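Local coordinates for inactive Zymogen C11 Protease (Parabacteroides distasonis, PDB 6MZO), which probably cleaves peptide bonds as a clostripain-like cysteine protease of clan CD, here in its inactive zymogen form, at residues R13-F19 and G48-T54; L93-D98 and A149-F155; I158-A162 and N191-Y195; S26-S30 and T54-N58. All blocks are in the same frame, centred on the assembly; numbering follows the deposited sequence.

Overall arrangement
All four contacts lie on or beside the mixed sheet, among its helices and loops. Contact 1 pairs strands 14-19 and 49-54. Contact 4 joins residues 26-30 of helix 26-43, which connects those strands, to the loop after strand 49-54. Its segments alternate with those of contact 1 along the chain, and they share Thr54. Contact 2 follows, then contact 3. Contact 2 lies on the Leu16 and Tyr18 side of the sheet, its centre about 13 Å from that of contact 1. Contact 3 sits on the other side, about 19 Å from contact 2 and 15 Å from contact 4, centre to centre. Together they join the alpha/beta sheet to helices and loops on both faces, as in clan CD peptidases.

Contact 1 of 4, residues R13-F19 and G48-T54; sequences RTVLIYF and GNLLIYT
Tyr18 and Tyr53 stack side by side on two parallel strands, 14-19 and 49-54, of a beta-alpha-beta unit linked by helix 26-43. The strands run in register. Their backbone bonds alternate from Asn49 N on Arg13 O to Phe19 N on Tyr53 O. The tyrosine rings form an offset stack, with centroids 4.5 Å apart and planes at 10°. Tyr53 can be followed outward. Its CG is anti to the backbone N (chi1 172°), and both tyrosines share this turn, which keeps them alongside. Tyr53 CB lies 3.8 Å from Tyr18 CD2. Tyr53 CD2 then sits over the other ring, 3.3 Å from Tyr18 CE2, and Tyr53 CE2 reaches Tyr18 CZ at 3.6 Å. At the tip, Tyr53 OH bonds to Gln85, while Tyr18 OH goes to the carbonyl of Ser87. On the other face of the sheet, towards helix 26-43, Ile17 CD1 meets Leu50 CD1 at 3.9 Å. Ile52 CG2 lies at the edge of the Phe19 ring, 3.8 Å from Phe19 CE2. At the far end, Thr14 OG1 bonds to the carbonyl of Tyr104. Asn49 ND2 also donates to Thr14 OG1 at 3.1 Å, with that oxygen in the plane of the Asn49 amide.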
loop_
_atom_site.group_PDB
_atom_site.type_symbol
_atom_site.label_atom_id
_atom_site.label_comp_id
_atom_site.label_asym_id
_atom_site.label_seq_id
_atom_site.Cartn_x
_atom_site.Cartn_y
_atom_site.Cartn_z
ATOM N N ARG A 13 -15.251 14.815 1.074
ATOM C CA ARG A 13 -13.856 14.359 1.117
ATOM C C ARG A 13 -13.027 15.107 0.062
ATOM O O ARG A 13 -13.529 15.413 -1.043
ATOM C CB ARG A 13 -13.735 12.852 0.878
ATOM C CG ARG A 13 -12.274 12.301 1.039
ATOM C CD ARG A 13 -12.243 10.749 1.254
ATOM N NE ARG A 13 -13.056 10.460 2.413
ATOM C CZ ARG A 13 -14.330 10.016 2.368
ATOM N NH1 ARG A 13 -14.854 9.561 1.234
ATOM N NH2 ARG A 13 -15.051 10.060 3.490
ATOM N N THR A 14 -11.763 15.391 0.384
ATOM C CA THR A 14 -10.799 15.743 -0.633
ATOM C C THR A 14 -9.795 14.604 -0.767
ATOM O O THR A 14 -9.294 14.158 0.236
ATOM C CB THR A 14 -10.030 17.036 -0.247
ATOM O OG1 THR A 14 -10.902 18.157 -0.404
ATOM C CG2 THR A 14 -8.807 17.262 -1.061
ATOM N N VAL A 15 -9.641 14.076 -1.963
ATOM C CA VAL A 15 -8.643 12.997 -2.197
ATOM C C VAL A 15 -7.504 13.515 -3.096
ATOM O O VAL A 15 -7.717 14.178 -4.118
ATOM C CB VAL A 15 -9.341 11.808 -2.893
ATOM C CG1 VAL A 15 -8.287 10.700 -3.265
ATOM C CG2 VAL A 15 -10.426 11.169 -1.983
ATOM N N LEU A 16 -6.269 13.210 -2.678
ATOM C CA LEU A 16 -5.046 13.464 -3.429
ATOM C C LEU A 16 -4.538 12.114 -3.942
ATOM O O LEU A 16 -4.394 11.172 -3.155
ATOM C CB LEU A 16 -3.958 14.119 -2.528
ATOM C CG LEU A 16 -2.551 14.087 -3.181
ATOM C CD1 LEU A 16 -2.576 15.023 -4.406
ATOM C CD2 LEU A 16 -1.556 14.563 -2.085
ATOM N N ILE A 17 -4.357 12.064 -5.266
ATOM C CA ILE A 17 -3.671 10.896 -5.886
ATOM C C ILE A 17 -2.299 11.399 -6.327
ATOM O O ILE A 17 -2.182 12.301 -7.183
ATOM C CB ILE A 17 -4.510 10.329 -7.066
ATOM C CG1 ILE A 17 -5.966 10.035 -6.656
ATOM C CG2 ILE A 17 -3.691 9.097 -7.656
ATOM C CD1 ILE A 17 -6.787 9.290 -7.790
ATOM N N TYR A 18 -1.262 10.787 -5.736
ATOM C CA TYR A 18 0.105 11.258 -5.886
ATOM C C TYR A 18 0.925 10.211 -6.621
ATOM O O TYR A 18 1.080 9.077 -6.110
ATOM C CB TYR A 18 0.704 11.497 -4.492
ATOM C CG TYR A 18 2.066 12.116 -4.434
ATOM C CD1 TYR A 18 3.194 11.338 -4.595
ATOM C CD2 TYR A 18 2.203 13.460 -4.176
ATOM C CE1 TYR A 18 4.497 11.891 -4.529
ATOM C CE2 TYR A 18 3.449 14.038 -4.096
ATOM C CZ TYR A 18 4.614 13.238 -4.284
ATOM O OH TYR A 18 5.865 13.826 -4.170
ATOM N N PHE A 19 1.325 10.558 -7.852
ATOM C CA PHE A 19 2.110 9.636 -8.676
ATOM C C PHE A 19 3.568 9.967 -8.562
ATOM O O PHE A 19 4.029 10.955 -9.147
ATOM C CB PHE A 19 1.664 9.718 -10.147
ATOM C CG PHE A 19 0.285 9.189 -10.424
ATOM C CD1 PHE A 19 0.127 7.852 -10.720
ATOM C CD2 PHE A 19 -0.876 10.009 -10.421
ATOM C CE1 PHE A 19 -1.103 7.342 -10.972
ATOM C CE2 PHE A 19 -2.123 9.503 -10.681
ATOM C CZ PHE A 19 -2.272 8.140 -10.956
ATOM N N GLY A 48 -17.264 15.967 -3.765
ATOM C CA GLY A 48 -15.890 15.956 -3.234
ATOM C C GLY A 48 -14.869 16.640 -4.179
ATOM O O GLY A 48 -15.223 17.024 -5.315
ATOM N N ASN A 49 -13.605 16.759 -3.728
ATOM C CA ASN A 49 -12.549 17.360 -4.564
ATOM C C ASN A 49 -11.520 16.338 -4.922
ATOM O O ASN A 49 -11.097 15.608 -4.042
ATOM C CB ASN A 49 -11.860 18.502 -3.821
ATOM C CG ASN A 49 -12.825 19.548 -3.386
ATOM O OD1 ASN A 49 -13.504 20.164 -4.232
ATOM N ND2 ASN A 49 -12.937 19.753 -2.036
ATOM N N LEU A 50 -11.102 16.285 -6.195
ATOM C CA LEU A 50 -10.095 15.289 -6.603
ATOM C C LEU A 50 -8.862 16.082 -7.102
ATOM O O LEU A 50 -8.977 16.815 -8.091
ATOM C CB LEU A 50 -10.607 14.413 -7.712
ATOM C CG LEU A 50 -9.589 13.326 -8.155
ATOM C CD1 LEU A 50 -9.122 12.303 -7.051
ATOM C CD2 LEU A 50 -10.205 12.647 -9.337
ATOM N N LEU A 51 -7.712 15.883 -6.445
ATOM C CA LEU A 51 -6.466 16.532 -6.790
ATOM C C LEU A 51 -5.466 15.452 -7.182
ATOM O O LEU A 51 -5.443 14.365 -6.586
ATOM C CB LEU A 51 -5.931 17.290 -5.589
ATOM C CG LEU A 51 -6.560 18.681 -5.292
ATOM C CD1 LEU A 51 -6.051 19.626 -6.398
ATOM C CD2 LEU A 51 -8.057 18.699 -5.204
ATOM N N ILE A 52 -4.672 15.734 -8.221
ATOM C CA ILE A 52 -3.637 14.790 -8.739
ATOM C C ILE A 52 -2.303 15.478 -8.765
ATOM O O ILE A 52 -2.217 16.666 -9.178
ATOM C CB ILE A 52 -3.927 14.369 -10.195
ATOM C CG1 ILE A 52 -5.400 14.066 -10.416
ATOM C CG2 ILE A 52 -3.050 13.194 -10.646
ATOM C CD1 ILE A 52 -5.924 12.789 -9.700
ATOM N N TYR A 53 -1.256 14.756 -8.385
ATOM C CA TYR A 53 0.118 15.258 -8.526
ATOM C C TYR A 53 0.809 14.291 -9.428
ATOM O O TYR A 53 0.729 13.028 -9.195
ATOM C CB TYR A 53 0.834 15.323 -7.186
ATOM C CG TYR A 53 2.301 15.658 -7.296
ATOM C CD1 TYR A 53 2.732 16.989 -7.281
ATOM C CD2 TYR A 53 3.270 14.636 -7.356
ATOM C CE1 TYR A 53 4.090 17.303 -7.378
ATOM C CE2 TYR A 53 4.614 14.946 -7.488
ATOM C CZ TYR A 53 5.005 16.272 -7.476
ATOM O OH TYR A 53 6.354 16.526 -7.534
ATOM N N THR A 54 1.453 14.812 -10.458
ATOM C CA THR A 54 2.287 13.953 -11.283
ATOM C C THR A 54 3.670 14.523 -11.450
ATOM O O THR A 54 3.882 15.761 -11.371
ATOM C CB THR A 54 1.708 13.738 -12.695
ATOM O OG1 THR A 54 1.687 14.999 -13.390
ATOM C CG2 THR A 54 0.285 13.145 -12.676
#

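Contact 2 of 4, residues L93-D98 and A149-F155; sequences LTQIID and ALSKYHF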
loop_
_atom_site.group_PDB
_atom_site.type_symbol
_atom_site.label_atom_id
_atom_site.label_comp_id
_atom_site.label_asym_id
_atom_site.label_seq_id
_atom_site.Cartn_x
_atom_site.Cartn_y
_atom_site.Cartn_z
ATOM N N LEU A 93 6.018 15.294 -0.724
ATOM C CA LEU A 93 4.698 14.764 -0.472
ATOM C C LEU A 93 3.952 15.597 0.559
ATOM O O LEU A 93 2.811 15.968 0.315
ATOM C CB LEU A 93 4.816 13.284 -0.053
ATOM C CG LEU A 93 3.544 12.615 0.444
ATOM C CD1 LEU A 93 2.392 12.652 -0.575
ATOM C CD2 LEU A 93 3.868 11.156 0.789
ATOM N N THR A 94 4.584 15.965 1.676
ATOM C CA THR A 94 3.783 16.690 2.675
ATOM C C THR A 94 3.585 18.159 2.268
ATOM O O THR A 94 2.586 18.761 2.635
ATOM C CB THR A 94 4.389 16.591 4.074
ATOM O OG1 THR A 94 5.673 17.227 4.102
ATOM C CG2 THR A 94 4.533 15.085 4.477
ATOM N N GLN A 95 4.486 18.680 1.453
ATOM C CA GLN A 95 4.297 20.018 0.847
ATOM C C GLN A 95 3.002 20.050 0.003
ATOM O O GLN A 95 2.176 20.972 0.122
ATOM C CB GLN A 95 5.469 20.391 -0.036
ATOM C CG GLN A 95 5.229 21.708 -0.765
ATOM C CD GLN A 95 6.343 22.047 -1.726
ATOM O OE1 GLN A 95 7.477 21.567 -1.568
ATOM N NE2 GLN A 95 6.032 22.868 -2.736
ATOM N N ILE A 96 2.812 19.014 -0.818
ATOM C CA ILE A 96 1.659 18.896 -1.683
ATOM C C ILE A 96 0.392 18.636 -0.856
ATOM O O ILE A 96 -0.649 19.247 -1.107
ATOM C CB ILE A 96 1.843 17.749 -2.708
ATOM C CG1 ILE A 96 3.049 18.038 -3.637
ATOM C CG2 ILE A 96 0.558 17.542 -3.506
ATOM C CD1 ILE A 96 2.994 19.403 -4.437
ATOM N N ILE A 97 0.492 17.740 0.134
ATOM C CA ILE A 97 -0.690 17.471 0.982
ATOM C C ILE A 97 -1.097 18.781 1.678
ATOM O O ILE A 97 -2.310 19.123 1.769
ATOM C CB ILE A 97 -0.387 16.373 2.028
ATOM C CG1 ILE A 97 -0.276 15.040 1.363
ATOM C CG2 ILE A 97 -1.517 16.330 3.078
ATOM C CD1 ILE A 97 0.376 14.031 2.278
ATOM N N ASP A 98 -0.119 19.537 2.204
ATOM C CA ASP A 98 -0.473 20.768 2.871
ATOM C C ASP A 98 -1.195 21.707 1.939
ATOM O O ASP A 98 -2.176 22.374 2.343
ATOM C CB ASP A 98 0.783 21.487 3.432
ATOM C CG ASP A 98 1.380 20.757 4.604
ATOM O OD1 ASP A 98 0.706 19.932 5.227
ATOM O OD2 ASP A 98 2.560 21.013 4.921
ATOM N N ALA A 149 6.519 11.106 8.136
ATOM C CA ALA A 149 6.080 12.292 7.397
ATOM C C ALA A 149 4.561 12.415 7.452
ATOM O O ALA A 149 4.059 13.535 7.621
ATOM C CB ALA A 149 6.549 12.219 5.966
ATOM N N LEU A 150 3.857 11.281 7.385
ATOM C CA LEU A 150 2.382 11.315 7.322
ATOM C C LEU A 150 1.762 11.286 8.712
ATOM O O LEU A 150 0.560 11.519 8.860
ATOM C CB LEU A 150 1.832 10.139 6.469
ATOM C CG LEU A 150 2.220 10.136 4.988
ATOM C CD1 LEU A 150 1.475 8.989 4.198
ATOM C CD2 LEU A 150 1.878 11.537 4.436
ATOM N N SER A 151 2.577 11.113 9.759
ATOM C CA SER A 151 1.987 10.975 11.090
ATOM C C SER A 151 1.225 12.236 11.559
ATOM O O SER A 151 0.345 12.108 12.408
ATOM C CB SER A 151 3.052 10.596 12.132
ATOM O OG SER A 151 3.883 11.713 12.368
ATOM N N LYS A 152 1.514 13.419 10.989
ATOM C CA LYS A 152 0.806 14.657 11.324
ATOM C C LYS A 152 -0.580 14.826 10.686
ATOM O O LYS A 152 -1.262 15.851 10.906
ATOM C CB LYS A 152 1.655 15.864 10.911
ATOM C CG LYS A 152 1.955 15.939 9.382
ATOM C CD LYS A 152 2.936 17.116 9.049
ATOM C CE LYS A 152 3.976 16.697 7.981
ATOM N NZ LYS A 152 5.101 15.826 8.523
ATOM N N TYR A 153 -0.960 13.883 9.835
ATOM C CA TYR A 153 -2.273 13.930 9.180
ATOM C C TYR A 153 -3.255 12.919 9.699
ATOM O O TYR A 153 -2.902 11.993 10.406
ATOM C CB TYR A 153 -2.149 13.692 7.673
ATOM C CG TYR A 153 -1.188 14.650 7.035
ATOM C CD1 TYR A 153 -1.500 15.995 6.929
ATOM C CD2 TYR A 153 0.007 14.193 6.496
ATOM C CE1 TYR A 153 -0.617 16.895 6.355
ATOM C CE2 TYR A 153 0.896 15.076 5.912
ATOM C CZ TYR A 153 0.579 16.422 5.839
ATOM O OH TYR A 153 1.480 17.285 5.256
ATOM N N HIS A 154 -4.527 13.080 9.308
ATOM C CA HIS A 154 -5.404 11.963 9.497
ATOM C C HIS A 154 -6.236 11.723 8.261
ATOM O O HIS A 154 -7.073 12.557 7.872
ATOM C CB HIS A 154 -6.355 12.118 10.674
ATOM C CG HIS A 154 -6.987 10.811 11.026
ATOM N ND1 HIS A 154 -6.349 9.872 11.815
ATOM C CD2 HIS A 154 -8.127 10.226 10.589
ATOM C CE1 HIS A 154 -7.102 8.788 11.895
ATOM N NE2 HIS A 154 -8.193 8.988 11.176
ATOM N N PHE A 155 -6.009 10.566 7.662
ATOM C CA PHE A 155 -6.758 10.244 6.468
ATOM C C PHE A 155 -7.807 9.212 6.750
ATOM O O PHE A 155 -7.604 8.351 7.582
ATOM C CB PHE A 155 -5.802 9.633 5.410
ATOM C CG PHE A 155 -4.762 10.597 4.971
ATOM C CD1 PHE A 155 -5.099 11.594 4.090
ATOM C CD2 PHE A 155 -3.463 10.499 5.448
ATOM C CE1 PHE A 155 -4.149 12.559 3.663
ATOM C CE2 PHE A 155 -2.528 11.423 5.029
ATOM C CZ PHE A 155 -2.872 12.459 4.142
#
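Helix 90-103 meets the end of helix 143-150 and the turn that leads into strand 155-162, with Tyr153 reaching across to Thr94, Ile97 and Asp98. A type I beta turn from Leu150 to Tyr153 brings the ring round to the helix. The ring is packed on both faces. Ile97 CG2 makes a CH-pi contact over one face, 3.6 Å from the centroid of the Tyr153 ring and 22° off the normal. Lys152 CG lies on the opposite face, 3.7 Å above the plane of the Tyr153 ring. Thr94 CG2 is at the ring edge. Tyr153 OH donates to Asp98 OD1 at 2.8 Å. The hydroxyl meets this oxygen from above the carboxylate plane, 51° out of it. The setting is an alpha/beta fold: Ile97 also rests on Leu16 and Leu150 on Leu111, so Ile97 and Leu150 lie over the same face of the central sheet. Here Ile97 CD1 touches Leu150 CD2 at 3.6 Å, the two side chains crossing at about a right angle. Ile97 CD1 also comes to the edge of the Phe155 ring, 4.1 Å from Phe155 CZ. Lys152 folds back, bent late in its chain, and Lys152 NZ donates to Ala149 O at 2.7 Å. This bend lays Lys152 CE 3.9 Å from Thr94 CG2.

Contact 3 of 4, residues I158-A162 and N191-Y195; sequences ILFDA and NGFPY
The Phe193 ring has Leu159 CD2 over the centre of one face and Asp161 OD1 in its plane at the edge. The Tyr195 ring has Phe193 CB on one face and Asp161 OD2 at its edge. Here the loop before helix 195-203 packs on strand 155-162, near the C-terminal ends of the parallel strands of the alpha/beta sheet. Leu159 CD2 makes a CH-pi contact, 3.6 Å from the centroid of the Phe193 ring and 10° off its normal. Asp161 CG is anti to the backbone N (chi1 -169°), which extends the carboxylate into the loop. Two donors grip Asp161 OD2. Tyr195 OH bonds to it at 2.6 Å through the anti lone pair. Phe193 N bonds to it at 2.9 Å from above the carboxylate plane. The other oxygen, OD1, accepts from His116. With an alanine in place of Asp161, Tyr195 OH and Phe193 N would probably lose their shared acceptor, and His116 a partner. Gly192 fits tightly, since a beta carbon there would clash with the carboxylate. Gly192 CA lies 3.3 Å from Asp161 OD1.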
loop_
_atom_site.group_PDB
_atom_site.type_symbol
_atom_site.label_atom_id
_atom_site.label_comp_id
_atom_site.label_asym_id
_atom_site.label_seq_id
_atom_site.Cartn_x
_atom_site.Cartn_y
_atom_site.Cartn_z
ATOM N N ILE A 158 -5.599 5.272 3.327
ATOM C CA ILE A 158 -4.476 5.424 2.398
ATOM C C ILE A 158 -4.539 4.209 1.508
ATOM O O ILE A 158 -4.625 3.062 2.023
ATOM C CB ILE A 158 -3.072 5.491 3.082
ATOM C CG1 ILE A 158 -2.967 6.727 3.992
ATOM C CG2 ILE A 158 -1.984 5.464 1.996
ATOM C CD1 ILE A 158 -1.711 6.682 4.987
ATOM N N LEU A 159 -4.561 4.455 0.197
ATOM C CA LEU A 159 -4.550 3.376 -0.811
ATOM C C LEU A 159 -3.140 3.317 -1.372
ATOM O O LEU A 159 -2.675 4.275 -1.986
ATOM C CB LEU A 159 -5.580 3.690 -1.893
ATOM C CG LEU A 159 -5.844 2.639 -2.985
ATOM C CD1 LEU A 159 -7.023 3.127 -3.883
ATOM C CD2 LEU A 159 -4.692 2.401 -3.895
ATOM N N PHE A 160 -2.453 2.196 -1.094
ATOM C CA PHE A 160 -1.086 2.038 -1.648
ATOM C C PHE A 160 -1.165 1.323 -2.978
ATOM O O PHE A 160 -1.374 0.099 -3.019
ATOM C CB PHE A 160 -0.221 1.232 -0.669
ATOM C CG PHE A 160 0.169 1.979 0.578
ATOM C CD1 PHE A 160 1.092 3.018 0.514
ATOM C CD2 PHE A 160 -0.359 1.600 1.818
ATOM C CE1 PHE A 160 1.474 3.688 1.651
ATOM C CE2 PHE A 160 0.055 2.293 2.995
ATOM C CZ PHE A 160 0.965 3.316 2.873
ATOM N N ASP A 161 -1.019 2.049 -4.071
ATOM C CA ASP A 161 -0.979 1.411 -5.374
ATOM C C ASP A 161 0.487 1.151 -5.650
ATOM O O ASP A 161 1.178 1.921 -6.313
ATOM C CB ASP A 161 -1.697 2.322 -6.439
ATOM C CG ASP A 161 -1.905 1.577 -7.757
ATOM O OD1 ASP A 161 -1.195 0.570 -8.042
ATOM O OD2 ASP A 161 -2.672 2.047 -8.580
ATOM N N ALA A 162 0.960 0.019 -5.083
ATOM C CA ALA A 162 2.399 -0.220 -4.918
ATOM C C ALA A 162 2.545 -1.701 -4.578
ATOM O O ALA A 162 1.562 -2.351 -4.255
ATOM C CB ALA A 162 2.994 0.658 -3.782
ATOM N N ASN A 191 -0.871 -1.150 -14.886
ATOM C CA ASN A 191 -1.422 0.119 -14.492
ATOM C C ASN A 191 -1.497 0.204 -12.973
ATOM O O ASN A 191 -1.081 1.210 -12.384
ATOM C CB ASN A 191 -2.796 0.321 -15.119
ATOM C CG ASN A 191 -3.540 -0.980 -15.291
ATOM O OD1 ASN A 191 -2.948 -2.058 -15.198
ATOM N ND2 ASN A 191 -4.837 -0.892 -15.559
ATOM N N GLY A 192 -1.952 -0.862 -12.324
ATOM C CA GLY A 192 -2.281 -0.686 -10.925
ATOM C C GLY A 192 -3.798 -0.842 -10.664
ATOM O O GLY A 192 -4.417 -1.749 -11.260
ATOM N N PHE A 193 -4.354 -0.026 -9.754
ATOM C CA PHE A 193 -5.761 -0.165 -9.389
ATOM C C PHE A 193 -6.704 0.201 -10.548
ATOM O O PHE A 193 -6.339 0.945 -11.482
ATOM C CB PHE A 193 -6.121 0.693 -8.159
ATOM C CG PHE A 193 -5.850 0.037 -6.865
ATOM C CD1 PHE A 193 -4.571 -0.319 -6.522
ATOM C CD2 PHE A 193 -6.926 -0.234 -5.988
ATOM C CE1 PHE A 193 -4.327 -0.937 -5.234
ATOM C CE2 PHE A 193 -6.703 -0.856 -4.759
ATOM C CZ PHE A 193 -5.401 -1.174 -4.372
ATOM N N PRO A 194 -7.939 -0.325 -10.506
ATOM C CA PRO A 194 -8.903 -0.045 -11.591
ATOM C C PRO A 194 -9.610 1.269 -11.302
ATOM O O PRO A 194 -10.762 1.312 -10.827
ATOM C CB PRO A 194 -9.850 -1.251 -11.514
ATOM C CG PRO A 194 -9.883 -1.600 -10.010
ATOM C CD PRO A 194 -8.368 -1.442 -9.629
ATOM N N TYR A 195 -8.869 2.355 -11.515
ATOM C CA TYR A 195 -9.428 3.653 -11.131
ATOM C C TYR A 195 -10.726 3.854 -11.839
ATOM O O TYR A 195 -11.620 4.571 -11.334
ATOM C CB TYR A 195 -8.435 4.829 -11.444
ATOM C CG TYR A 195 -7.232 4.712 -10.525
ATOM C CD1 TYR A 195 -7.363 5.068 -9.184
ATOM C CD2 TYR A 195 -6.062 4.114 -10.942
ATOM C CE1 TYR A 195 -6.292 4.912 -8.279
ATOM C CE2 TYR A 195 -4.967 3.937 -10.047
ATOM C CZ TYR A 195 -5.124 4.327 -8.706
ATOM O OH TYR A 195 -4.111 4.121 -7.836
#

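Contact 4 of 4, residues S26-S30 and T54-N58; sequences SGYVS and TDKQN
Residues 26-30 of helix 26-43 pass beside the loop that leaves strand 49-54, with Ser26 CA and Lys56 CA 5.5 Å apart. Lys56 carries much of the contact. Its CB lies 3.3 Å from Ser26 OG, and its CD packs 4.1 Å from Val29 CG1. The chain then bends at chi3 (-89°), which turns the amino group along the helix surface. Lys56 NZ donates to Ser30 OG at 3.0 Å, one helical turn on from Ser26. A long, weak ion pair with Glu59 gives the lysine a second polar partner. An alanine in place of Lys56 would probably leave Ser30 OG without this donor and open a gap beside Val29 where the lysine methylenes lay. With chi1 at -167°, the Ser26 hydroxyl points to the loop. It accepts a weak, bent bond from Gln57 N, 3.5 Å long to Ser26 OG. Gln57 CG also rests on Ser26 CB, at 3.6 Å. Deeper in, Val29 CG1 meets Thr54 CG2 at 4.0 Å. Val29 also touches Phe19 and Trp114, so this side of the helix faces the sheet. The contact lies at the C-terminal ends of the strands in the beta-alpha-beta unit 14-19, 26-43, 49-54, where the crossover helix runs beside the loop leaving the second strand, as in alpha/beta folds.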
loop_
_atom_site.group_PDB
_atom_site.type_symbol
_atom_site.label_atom_id
_atom_site.label_comp_id
_atom_site.label_asym_id
_atom_site.label_seq_id
_atom_site.Cartn_x
_atom_site.Cartn_y
_atom_site.Cartn_z
ATOM N N SER A 26 6.489 5.919 -16.636
ATOM C CA SER A 26 5.688 7.111 -16.926
ATOM C C SER A 26 4.421 6.854 -17.801
ATOM O O SER A 26 3.373 7.540 -17.677
ATOM C CB SER A 26 6.596 8.140 -17.616
ATOM O OG SER A 26 5.948 9.384 -17.634
ATOM N N GLY A 27 4.559 5.900 -18.740
ATOM C CA GLY A 27 3.437 5.444 -19.552
ATOM C C GLY A 27 2.273 4.967 -18.716
ATOM O O GLY A 27 1.083 5.148 -19.039
ATOM N N TYR A 28 2.619 4.300 -17.630
ATOM C CA TYR A 28 1.594 3.807 -16.726
ATOM C C TYR A 28 0.847 4.936 -15.986
ATOM O O TYR A 28 -0.322 4.812 -15.632
ATOM C CB TYR A 28 2.191 2.856 -15.711
ATOM C CG TYR A 28 2.524 1.541 -16.348
ATOM C CD1 TYR A 28 1.546 0.812 -17.011
ATOM C CD2 TYR A 28 3.802 1.051 -16.334
ATOM C CE1 TYR A 28 1.841 -0.396 -17.639
ATOM C CE2 TYR A 28 4.108 -0.165 -16.952
ATOM C CZ TYR A 28 3.115 -0.878 -17.598
ATOM O OH TYR A 28 3.432 -2.073 -18.215
ATOM N N VAL A 29 1.555 6.031 -15.725
ATOM C CA VAL A 29 0.900 7.159 -15.086
ATOM C C VAL A 29 -0.140 7.689 -16.047
ATOM O O VAL A 29 -1.275 7.939 -15.661
ATOM C CB VAL A 29 1.886 8.312 -14.721
ATOM C CG1 VAL A 29 1.108 9.499 -14.182
ATOM C CG2 VAL A 29 2.886 7.843 -13.648
ATOM N N SER A 30 0.253 7.866 -17.297
ATOM C CA SER A 30 -0.738 8.315 -18.307
ATOM C C SER A 30 -1.946 7.389 -18.449
ATOM O O SER A 30 -3.108 7.869 -18.564
ATOM C CB SER A 30 -0.085 8.458 -19.703
ATOM O OG SER A 30 1.028 9.326 -19.664
ATOM N N THR A 54 1.453 14.812 -10.458
ATOM C CA THR A 54 2.287 13.953 -11.283
ATOM C C THR A 54 3.670 14.523 -11.450
ATOM O O THR A 54 3.882 15.761 -11.371
ATOM C CB THR A 54 1.708 13.738 -12.695
ATOM O OG1 THR A 54 1.687 14.999 -13.390
ATOM C CG2 THR A 54 0.285 13.145 -12.676
ATOM N N ASP A 55 4.622 13.629 -11.761
ATOM C CA ASP A 55 6.010 14.028 -12.087
ATOM C C ASP A 55 6.515 13.160 -13.236
ATOM O O ASP A 55 7.429 12.360 -13.092
ATOM C CB ASP A 55 6.890 13.898 -10.844
ATOM C CG ASP A 55 8.361 14.241 -11.105
ATOM O OD1 ASP A 55 8.675 15.135 -11.919
ATOM O OD2 ASP A 55 9.193 13.602 -10.459
ATOM N N LYS A 56 5.944 13.322 -14.409
ATOM C CA LYS A 56 6.286 12.423 -15.487
ATOM C C LYS A 56 7.612 12.810 -16.111
ATOM O O LYS A 56 8.024 13.982 -16.107
ATOM C CB LYS A 56 5.206 12.436 -16.558
ATOM C CG LYS A 56 3.866 11.853 -16.065
ATOM C CD LYS A 56 2.977 11.456 -17.222
ATOM C CE LYS A 56 2.095 12.605 -17.679
ATOM N NZ LYS A 56 1.140 12.190 -18.757
ATOM N N GLN A 57 8.261 11.815 -16.684
ATOM C CA GLN A 57 9.480 12.107 -17.406
ATOM C C GLN A 57 9.148 12.989 -18.618
ATOM O O GLN A 57 8.102 12.822 -19.261
ATOM C CB GLN A 57 10.166 10.831 -17.805
ATOM C CG GLN A 57 9.409 9.973 -18.770
ATOM C CD GLN A 57 10.307 8.868 -19.296
ATOM O OE1 GLN A 57 11.498 8.850 -18.998
ATOM N NE2 GLN A 57 9.743 7.942 -20.069
ATOM N N ASN A 58 10.019 13.962 -18.884
ATOM C CA ASN A 58 9.802 14.967 -19.923
ATOM C C ASN A 58 8.575 15.810 -19.652
ATOM O O ASN A 58 7.891 16.255 -20.572
ATOM C CB ASN A 58 9.703 14.319 -21.309
ATOM C CG ASN A 58 11.007 13.664 -21.737
ATOM O OD1 ASN A 58 11.018 12.544 -22.264
ATOM N ND2 ASN A 58 12.118 14.352 -21.492
#